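Local coordinates for protein Non-sulfated chondroitin lyase E66 (Autographa californica nucleopolyhedrovirus, PDB 3VSN) that acts as a chondroitin lyase of the baculovirus envelope that is essential for oral infectivity and may digest the chondroitin sulfate barrier of the host midgut's peritrophic matrix, at residues A[246-251]-A[345-350]; A[293-298]-A[359-364]; A[349-354]-A[408-413]. One frame throughout, in Å; residues are numbered along the deposited sequence.

From the N terminus, the chain first reaches 246-251, which includes strand 249-250. Contact 1 closes the loop from there to 345-350. Contact 2 starts inside that loop, at 293-298, and ends beyond it at 359-364, so the two cross. Contact 3 begins where contact 1 ends, sharing Tyr-349 and Glu-350, and runs on to 408-413. It crosses contact 2 as well. Strand 349-351 is therefore the common piece: it meets the 246-251 segment, pairs with strand 408-410 and packs on helix 359-364. Together the contacts tie strand 249-250 and the 3-10 turn 295-297 to strands 349-351 and 408-410 and helix 359-364, around the catalytic residues.

Contact 1. Residues A[246-251]-A[345-350]; sequences HIDVRA and RLAYYE
His-246 and Glu-350 form a His-carboxylate hydrogen bond in the active site of this lyase. His-246 is a proton acceptor in catalysis, and Glu-350 is important for activity. ND1 of His-246 gives its N-H to Glu-350 OE2 at 2.5 Å. The carboxylate oxygen lies near the ring plane and uses its syn lone pair, but the two planes are 64° apart. Glu-350 reaches the ring because its CG is anti to the backbone N (chi1 -168°) and the chain stays extended. Its other oxygen, OE1, makes a salt bridge with Arg-300, the transition-state stabiliser. CG2 of Val-249 packs beside the carboxylate, 3.8 Å from Glu-350 OE2. Behind this first shell the backbones are joined: Ala-347 N donates to Asp-248 O at 2.8 Å. Asp-248 itself turns its OD2 to Arg-411 in a salt bridge. Arg-250 lies across Leu-346, whose CD1 sits over one face of the guanidinium, 3.8 Å from Arg-250 NH2. NE of Arg-250 is taken by Ser-325 O. Arg-250 NH1 makes a weak bond to Ala-347 O. One water accepts from Arg-250 N at 2.8 Å and donates to Ala-347 O at 2.9 Å.

Contact 2. Residues A[293-298]-A[359-364]; sequences VVPGVM and APLWTM
Trp-362 lays one face of its indole against the short 3-10 turn 295-297. CA of Gly-296 stands over the five-membered ring, 4.0 Å from its centroid and 18° off the normal, which is a CH-pi contact. The carbonyl of Pro-295 lies over the same ring system, with O 3.5 Å from Trp-362 NE1. That direction is poor for a direct hydrogen bond. A water bridges the two instead, donating to Pro-295 O at 2.7 Å and accepting from Trp-362 NE1 at 3.2 Å. Met-298 O approaches Trp-362 CZ2 obliquely at 3.4 Å. It also hydrogen-bonds a glycerol, probably from the crystallisation liquor. Leu-361 packs on the proline. With its CG anti to the backbone N (chi1 -177°), it crosses the Pro-295 ring at about a right angle and brings Leu-361 CD2 to 3.7 Å from Pro-295 CB. The packed indole borders the active site: its nearest atoms are about 4 Å from the side chains of Glu-350 and of Arg-300, the transition-state stabiliser. Strand 335-340 backs the turn through Val-294 and Val-297. Helix 359-364 reaches strand 349-351 through Trp-362, edge-to-face with Tyr-349, and strand 440-449 through Met-364.

Contact 3. Residues A[349-354]-A[408-413]; sequences YESDPT and QSFRPT
Ser-351 and Gln-408 form a hydrogen-bonded pair in a two-stranded antiparallel sheet that holds Glu-350 in the active site. Ser-351 N donates to Gln-408 O at 2.9 Å, and Gln-408 N returns a bond to Ser-351 O at 3.1 Å. Phe-410 N reaches Tyr-349 O at 2.9 Å. Between these bonds Glu-350 faces Ser-409 in a non-hydrogen-bonded pair. Beside it Glu-350 CA makes a CA-H...O contact with Gln-408 O at 3.3 Å. The face with Tyr-349, Ser-351 and Phe-410 is buried and tightly packed. Ser-351 OG meets the edge of the Phe-410 ring, in its plane and 3.5 Å from CE2, and is hydrogen-bonded to Ile-400 O. CD2 of Tyr-349 touches CD2 of Phe-410 at 4.3 Å. At the end of this face the contact is looser: Gln-408 is partly exposed, and its OE1 accepts from Gly-403 N. Past the strand comes an Asx turn, where Asp-352 OD1 accepts from Thr-354 N. Asp-352 OD2 forms a salt bridge with Arg-300, the transition-state stabiliser. On the Glu-350 face, Ser-409 OG hydrogen-bonds Asp-248 OD1, and its side chain touches Val-249 of strand 249-250. On the opposite face, Tyr-349 OH bonds Gln-358 N, just ahead of helix 359-364.

Contact 1. Residues A[246-251]-A[345-350]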
loop_
_atom_site.group_PDB
_atom_site.type_symbol
_atom_site.label_atom_id
_atom_site.label_comp_id
_atom_site.label_asym_id
_atom_site.label_seq_id
_atom_site.Cartn_x
_atom_site.Cartn_y
_atom_site.Cartn_z
ATOM N N HIS A 246 -5.432 10.746 8.406
ATOM C CA HIS A 246 -6.828 11.127 8.659
ATOM C C HIS A 246 -7.333 10.560 9.963
ATOM O O HIS A 246 -8.464 10.073 10.057
ATOM C CB HIS A 246 -7.719 10.725 7.483
ATOM C CG HIS A 246 -7.519 11.571 6.247
ATOM N ND1 HIS A 246 -8.411 11.603 5.241
ATOM C CD2 HIS A 246 -6.494 12.452 5.892
ATOM C CE1 HIS A 246 -7.976 12.442 4.282
ATOM N NE2 HIS A 246 -6.804 12.961 4.682
ATOM N N ILE A 247 -6.468 10.634 10.976
ATOM C CA ILE A 247 -6.706 10.163 12.348
ATOM C C ILE A 247 -6.689 8.637 12.501
ATOM O O ILE A 247 -5.972 8.122 13.356
ATOM C CB ILE A 247 -7.961 10.786 13.021
ATOM C CG1 ILE A 247 -7.977 12.312 12.845
ATOM C CG2 ILE A 247 -7.994 10.438 14.506
ATOM C CD1 ILE A 247 -9.343 12.946 13.032
ATOM N N ASP A 248 -7.452 7.921 11.674
ATOM C CA ASP A 248 -7.636 6.477 11.878
ATOM C C ASP A 248 -7.712 5.625 10.601
ATOM O O ASP A 248 -8.233 4.509 10.633
ATOM C CB ASP A 248 -8.873 6.231 12.757
ATOM C CG ASP A 248 -10.170 6.715 12.110
ATOM O OD1 ASP A 248 -10.139 7.250 10.982
ATOM O OD2 ASP A 248 -11.237 6.548 12.731
ATOM N N VAL A 249 -7.192 6.145 9.490
ATOM C CA VAL A 249 -7.238 5.426 8.209
ATOM C C VAL A 249 -5.856 4.872 7.848
ATOM O O VAL A 249 -4.862 5.600 7.896
ATOM C CB VAL A 249 -7.777 6.325 7.060
ATOM C CG1 VAL A 249 -7.983 5.522 5.781
ATOM C CG2 VAL A 249 -9.086 6.993 7.462
ATOM N N ARG A 250 -5.791 3.583 7.504
ATOM C CA ARG A 250 -4.583 3.016 6.888
ATOM C C ARG A 250 -4.428 3.653 5.505
ATOM O O ARG A 250 -5.255 3.421 4.623
ATOM C CB ARG A 250 -4.678 1.488 6.764
ATOM C CG ARG A 250 -4.840 0.737 8.082
ATOM C CD ARG A 250 -5.052 -0.759 7.848
ATOM N NE ARG A 250 -5.549 -1.425 9.051
ATOM C CZ ARG A 250 -6.829 -1.470 9.419
ATOM N NH1 ARG A 250 -7.766 -0.904 8.670
ATOM N NH2 ARG A 250 -7.178 -2.093 10.541
ATOM N N ALA A 251 -3.384 4.462 5.322
ATOM C CA ALA A 251 -3.252 5.290 4.115
ATOM C C ALA A 251 -1.802 5.662 3.814
ATOM O O ALA A 251 -1.204 6.483 4.514
ATOM C CB ALA A 251 -4.093 6.550 4.251
ATOM N N ARG A 345 -10.189 0.002 16.738
ATOM C CA ARG A 345 -9.322 1.187 16.852
ATOM C C ARG A 345 -9.128 1.970 15.547
ATOM O O ARG A 345 -8.746 3.143 15.578
ATOM C CB ARG A 345 -7.943 0.794 17.383
ATOM C CG ARG A 345 -7.903 0.406 18.852
ATOM C CD ARG A 345 -6.461 0.251 19.318
ATOM N NE ARG A 345 -5.749 -0.755 18.532
ATOM C CZ ARG A 345 -5.692 -2.046 18.840
ATOM N NH1 ARG A 345 -6.298 -2.507 19.929
ATOM N NH2 ARG A 345 -5.026 -2.882 18.055
ATOM N N LEU A 346 -9.361 1.323 14.407
ATOM C CA LEU A 346 -9.090 1.949 13.111
ATOM C C LEU A 346 -10.274 1.839 12.160
ATOM O O LEU A 346 -11.047 0.881 12.230
ATOM C CB LEU A 346 -7.833 1.344 12.463
ATOM C CG LEU A 346 -6.486 1.527 13.180
ATOM C CD1 LEU A 346 -5.420 0.628 12.565
ATOM C CD2 LEU A 346 -6.033 2.985 13.166
ATOM N N ALA A 347 -10.407 2.826 11.276
ATOM C CA ALA A 347 -11.447 2.812 10.255
ATOM C C ALA A 347 -11.315 1.568 9.386
ATOM O O ALA A 347 -10.204 1.145 9.064
ATOM C CB ALA A 347 -11.366 4.063 9.392
ATOM N N TYR A 348 -12.447 0.974 9.027
ATOM C CA TYR A 348 -12.445 -0.095 8.033
ATOM C C TYR A 348 -12.636 0.483 6.635
ATOM O O TYR A 348 -12.405 -0.199 5.638
ATOM C CB TYR A 348 -13.504 -1.164 8.344
ATOM C CG TYR A 348 -14.946 -0.749 8.112
ATOM C CD1 TYR A 348 -15.722 -0.243 9.155
ATOM C CD2 TYR A 348 -15.541 -0.885 6.854
ATOM C CE1 TYR A 348 -17.048 0.123 8.952
ATOM C CE2 TYR A 348 -16.863 -0.522 6.640
ATOM C CZ TYR A 348 -17.608 -0.017 7.691
ATOM O OH TYR A 348 -18.917 0.339 7.475
ATOM N N TYR A 349 -13.050 1.748 6.569
ATOM C CA TYR A 349 -13.333 2.389 5.290
ATOM C C TYR A 349 -13.328 3.910 5.392
ATOM O O TYR A 349 -13.621 4.472 6.449
ATOM C CB TYR A 349 -14.677 1.897 4.732
ATOM C CG TYR A 349 -14.991 2.408 3.341
ATOM C CD1 TYR A 349 -14.098 2.215 2.289
ATOM C CD2 TYR A 349 -16.184 3.081 3.077
ATOM C CE1 TYR A 349 -14.380 2.684 1.016
ATOM C CE2 TYR A 349 -16.478 3.543 1.801
ATOM C CZ TYR A 349 -15.575 3.341 0.778
ATOM O OH TYR A 349 -15.855 3.803 -0.487
ATOM N N GLU A 350 -12.977 4.561 4.285
ATOM C CA GLU A 350 -13.100 6.006 4.149
ATOM C C GLU A 350 -13.683 6.312 2.774
ATOM O O GLU A 350 -13.194 5.808 1.764
ATOM C CB GLU A 350 -11.740 6.694 4.317
ATOM C CG GLU A 350 -11.828 8.208 4.473
ATOM C CD GLU A 350 -10.482 8.899 4.348
ATOM O OE1 GLU A 350 -9.708 8.545 3.438
ATOM O OE2 GLU A 350 -10.201 9.806 5.156
HETATM O O HOH W 1 -8.310 2.283 7.260
HETATM O O HOH W 2 -10.044 -1.717 11.222
#

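Contact 2. Residues A[293-298]-A[359-364]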
loop_
_atom_site.group_PDB
_atom_site.type_symbol
_atom_site.label_atom_id
_atom_site.label_comp_id
_atom_site.label_asym_id
_atom_site.label_seq_id
_atom_site.Cartn_x
_atom_site.Cartn_y
_atom_site.Cartn_z
ATOM N N VAL A 293 0.088 -3.505 -4.303
ATOM C CA VAL A 293 -0.157 -3.160 -2.905
ATOM C C VAL A 293 -1.610 -3.476 -2.562
ATOM O O VAL A 293 -2.520 -3.150 -3.330
ATOM C CB VAL A 293 0.088 -1.656 -2.621
ATOM C CG1 VAL A 293 -0.004 -1.368 -1.128
ATOM C CG2 VAL A 293 1.441 -1.201 -3.148
ATOM N N VAL A 294 -1.822 -4.103 -1.408
ATOM C CA VAL A 294 -3.171 -4.422 -0.926
ATOM C C VAL A 294 -4.052 -3.162 -0.927
ATOM O O VAL A 294 -3.637 -2.117 -0.423
ATOM C CB VAL A 294 -3.134 -5.128 0.462
ATOM C CG1 VAL A 294 -2.734 -4.173 1.581
ATOM C CG2 VAL A 294 -4.467 -5.807 0.769
ATOM N N PRO A 295 -5.252 -3.246 -1.535
ATOM C CA PRO A 295 -6.073 -2.038 -1.712
ATOM C C PRO A 295 -6.473 -1.325 -0.423
ATOM O O PRO A 295 -6.606 -0.103 -0.430
ATOM C CB PRO A 295 -7.318 -2.557 -2.443
ATOM C CG PRO A 295 -6.856 -3.788 -3.149
ATOM C CD PRO A 295 -5.819 -4.407 -2.250
ATOM N N GLY A 296 -6.646 -2.071 0.667
ATOM C CA GLY A 296 -7.079 -1.501 1.950
ATOM C C GLY A 296 -6.198 -0.410 2.549
ATOM O O GLY A 296 -6.652 0.345 3.408
ATOM N N VAL A 297 -4.943 -0.322 2.111
ATOM C CA VAL A 297 -4.026 0.717 2.609
ATOM C C VAL A 297 -3.784 1.832 1.580
ATOM O O VAL A 297 -2.984 2.743 1.811
ATOM C CB VAL A 297 -2.671 0.135 3.095
ATOM C CG1 VAL A 297 -2.888 -0.911 4.189
ATOM C CG2 VAL A 297 -1.873 -0.449 1.940
ATOM N N MET A 298 -4.489 1.759 0.454
ATOM C CA MET A 298 -4.274 2.690 -0.656
ATOM C C MET A 298 -5.421 3.695 -0.812
ATOM O O MET A 298 -6.252 3.834 0.085
ATOM C CB MET A 298 -4.006 1.916 -1.953
ATOM C CG MET A 298 -2.722 1.092 -1.918
ATOM S SD MET A 298 -1.214 2.088 -1.844
ATOM C CE MET A 298 -0.979 2.475 -3.577
ATOM N N ALA A 359 -15.665 -0.125 0.037
ATOM C CA ALA A 359 -15.590 -0.797 1.346
ATOM C C ALA A 359 -15.446 -2.323 1.279
ATOM O O ALA A 359 -14.646 -2.885 2.030
ATOM C CB ALA A 359 -16.753 -0.403 2.246
ATOM N N PRO A 360 -16.218 -3.001 0.400
ATOM C CA PRO A 360 -16.013 -4.450 0.300
ATOM C C PRO A 360 -14.579 -4.852 -0.063
ATOM O O PRO A 360 -14.044 -5.791 0.534
ATOM C CB PRO A 360 -17.006 -4.867 -0.788
ATOM C CG PRO A 360 -18.116 -3.875 -0.635
ATOM C CD PRO A 360 -17.400 -2.575 -0.376
ATOM N N LEU A 361 -13.964 -4.133 -0.999
ATOM C CA LEU A 361 -12.574 -4.389 -1.394
ATOM C C LEU A 361 -11.593 -4.175 -0.235
ATOM O O LEU A 361 -10.659 -4.957 -0.056
ATOM C CB LEU A 361 -12.184 -3.519 -2.601
ATOM C CG LEU A 361 -10.791 -3.694 -3.222
ATOM C CD1 LEU A 361 -10.605 -5.089 -3.808
ATOM C CD2 LEU A 361 -10.547 -2.631 -4.281
ATOM N N TRP A 362 -11.824 -3.132 0.559
ATOM C CA TRP A 362 -10.963 -2.822 1.708
ATOM C C TRP A 362 -11.090 -3.788 2.854
ATOM O O TRP A 362 -10.171 -3.919 3.667
ATOM C CB TRP A 362 -11.258 -1.420 2.224
ATOM C CG TRP A 362 -10.704 -0.293 1.383
ATOM C CD1 TRP A 362 -10.379 -0.304 0.026
ATOM C CD2 TRP A 362 -10.423 1.076 1.829
ATOM N NE1 TRP A 362 -9.915 0.928 -0.377
ATOM C CE2 TRP A 362 -9.920 1.800 0.655
ATOM C CE3 TRP A 362 -10.526 1.746 3.044
ATOM C CZ2 TRP A 362 -9.549 3.137 0.719
ATOM C CZ3 TRP A 362 -10.153 3.096 3.097
ATOM C CH2 TRP A 362 -9.679 3.773 1.960
ATOM N N THR A 363 -12.233 -4.459 2.947
ATOM C CA THR A 363 -12.533 -5.297 4.105
ATOM C C THR A 363 -12.502 -6.794 3.820
ATOM O O THR A 363 -12.368 -7.599 4.743
ATOM C CB THR A 363 -13.910 -4.953 4.706
ATOM O OG1 THR A 363 -14.928 -5.108 3.708
ATOM C CG2 THR A 363 -13.921 -3.522 5.236
ATOM N N MET A 364 -12.630 -7.173 2.552
ATOM C CA MET A 364 -12.830 -8.581 2.220
ATOM C C MET A 364 -11.940 -9.137 1.108
ATOM O O MET A 364 -12.116 -10.286 0.702
ATOM C CB MET A 364 -14.310 -8.842 1.910
ATOM C CG MET A 364 -15.211 -8.768 3.130
ATOM S SD MET A 364 -16.951 -9.016 2.731
ATOM C CE MET A 364 -17.403 -7.386 2.139
HETATM O O HOH W 3 -7.615 1.273 -2.575
HETATM O O HOH W 4 -7.772 -4.713 0.937
#

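Contact 3. Residues A[349-354]-A[408-413]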
loop_
_atom_site.group_PDB
_atom_site.type_symbol
_atom_site.label_atom_id
_atom_site.label_comp_id
_atom_site.label_asym_id
_atom_site.label_seq_id
_atom_site.Cartn_x
_atom_site.Cartn_y
_atom_site.Cartn_z
ATOM N N TYR A 349 -13.050 1.748 6.569
ATOM C CA TYR A 349 -13.333 2.389 5.290
ATOM C C TYR A 349 -13.328 3.910 5.392
ATOM O O TYR A 349 -13.621 4.472 6.449
ATOM C CB TYR A 349 -14.677 1.897 4.732
ATOM C CG TYR A 349 -14.991 2.408 3.341
ATOM C CD1 TYR A 349 -14.098 2.215 2.289
ATOM C CD2 TYR A 349 -16.184 3.081 3.077
ATOM C CE1 TYR A 349 -14.380 2.684 1.016
ATOM C CE2 TYR A 349 -16.478 3.543 1.801
ATOM C CZ TYR A 349 -15.575 3.341 0.778
ATOM O OH TYR A 349 -15.855 3.803 -0.487
ATOM N N GLU A 350 -12.977 4.561 4.285
ATOM C CA GLU A 350 -13.100 6.006 4.149
ATOM C C GLU A 350 -13.683 6.312 2.774
ATOM O O GLU A 350 -13.194 5.808 1.764
ATOM C CB GLU A 350 -11.740 6.694 4.317
ATOM C CG GLU A 350 -11.828 8.208 4.473
ATOM C CD GLU A 350 -10.482 8.899 4.348
ATOM O OE1 GLU A 350 -9.708 8.545 3.438
ATOM O OE2 GLU A 350 -10.201 9.806 5.156
ATOM N N SER A 351 -14.737 7.122 2.752
ATOM C CA SER A 351 -15.375 7.538 1.505
ATOM C C SER A 351 -15.248 9.045 1.281
ATOM O O SER A 351 -14.858 9.788 2.183
ATOM C CB SER A 351 -16.851 7.133 1.501
ATOM O OG SER A 351 -17.539 7.694 2.608
ATOM N N ASP A 352 -15.574 9.482 0.067
ATOM C CA ASP A 352 -15.612 10.903 -0.279
ATOM C C ASP A 352 -16.796 11.152 -1.231
ATOM O O ASP A 352 -17.501 10.202 -1.576
ATOM C CB ASP A 352 -14.258 11.362 -0.857
ATOM C CG ASP A 352 -13.871 10.631 -2.138
ATOM O OD1 ASP A 352 -14.657 10.649 -3.108
ATOM O OD2 ASP A 352 -12.758 10.060 -2.186
ATOM N N PRO A 353 -17.032 12.418 -1.649
ATOM C CA PRO A 353 -18.188 12.686 -2.522
ATOM C C PRO A 353 -18.253 11.846 -3.803
ATOM O O PRO A 353 -19.352 11.576 -4.297
ATOM C CB PRO A 353 -18.025 14.171 -2.865
ATOM C CG PRO A 353 -17.328 14.737 -1.676
ATOM C CD PRO A 353 -16.346 13.670 -1.271
ATOM N N THR A 354 -17.095 11.440 -4.324
ATOM C CA THR A 354 -17.015 10.631 -5.547
ATOM C C THR A 354 -16.934 9.124 -5.261
ATOM O O THR A 354 -17.658 8.334 -5.869
ATOM C CB THR A 354 -15.805 11.040 -6.418
ATOM O OG1 THR A 354 -15.811 12.458 -6.621
ATOM C CG2 THR A 354 -15.845 10.343 -7.777
ATOM N N GLN A 408 -15.185 10.981 4.978
ATOM C CA GLN A 408 -15.654 10.409 6.235
ATOM C C GLN A 408 -15.131 8.984 6.366
ATOM O O GLN A 408 -15.210 8.198 5.421
ATOM C CB GLN A 408 -17.184 10.416 6.331
ATOM C CG GLN A 408 -17.702 9.902 7.674
ATOM C CD GLN A 408 -19.214 9.942 7.813
ATOM O OE1 GLN A 408 -19.928 10.373 6.910
ATOM N NE2 GLN A 408 -19.709 9.484 8.960
ATOM N N SER A 409 -14.598 8.668 7.542
ATOM C CA SER A 409 -14.137 7.321 7.846
ATOM C C SER A 409 -15.074 6.635 8.839
ATOM O O SER A 409 -15.752 7.301 9.630
ATOM C CB SER A 409 -12.700 7.349 8.370
ATOM O OG SER A 409 -12.629 7.979 9.636
ATOM N N PHE A 410 -15.105 5.305 8.789
ATOM C CA PHE A 410 -16.069 4.520 9.552
ATOM C C PHE A 410 -15.373 3.439 10.366
ATOM O O PHE A 410 -14.591 2.652 9.822
ATOM C CB PHE A 410 -17.104 3.892 8.602
ATOM C CG PHE A 410 -17.811 4.896 7.735
ATOM C CD1 PHE A 410 -19.029 5.437 8.131
ATOM C CD2 PHE A 410 -17.247 5.322 6.536
ATOM C CE1 PHE A 410 -19.677 6.378 7.342
ATOM C CE2 PHE A 410 -17.886 6.267 5.745
ATOM C CZ PHE A 410 -19.103 6.793 6.146
ATOM N N ARG A 411 -15.657 3.418 11.668
ATOM C CA ARG A 411 -15.174 2.368 12.567
ATOM C C ARG A 411 -16.108 1.168 12.497
ATOM O O ARG A 411 -17.319 1.341 12.349
ATOM C CB ARG A 411 -15.117 2.857 14.021
ATOM C CG ARG A 411 -14.155 4.003 14.295
ATOM C CD ARG A 411 -12.699 3.581 14.186
ATOM N NE ARG A 411 -11.819 4.665 14.611
ATOM C CZ ARG A 411 -11.409 4.856 15.862
ATOM N NH1 ARG A 411 -11.783 4.025 16.832
ATOM N NH2 ARG A 411 -10.618 5.882 16.143
ATOM N N PRO A 412 -15.554 -0.054 12.614
ATOM C CA PRO A 412 -16.398 -1.244 12.623
ATOM C C PRO A 412 -17.103 -1.402 13.970
ATOM O O PRO A 412 -16.561 -0.995 14.996
ATOM C CB PRO A 412 -15.391 -2.376 12.414
ATOM C CG PRO A 412 -14.134 -1.868 13.046
ATOM C CD PRO A 412 -14.123 -0.388 12.778
ATOM N N THR A 413 -18.303 -1.978 13.960
ATOM C CA THR A 413 -19.024 -2.286 15.201
ATOM C C THR A 413 -18.229 -3.299 16.028
ATOM O O THR A 413 -18.082 -3.143 17.241
ATOM C CB THR A 413 -20.431 -2.843 14.911
ATOM O OG1 THR A 413 -21.155 -1.907 14.107
ATOM C CG2 THR A 413 -21.204 -3.098 16.214
#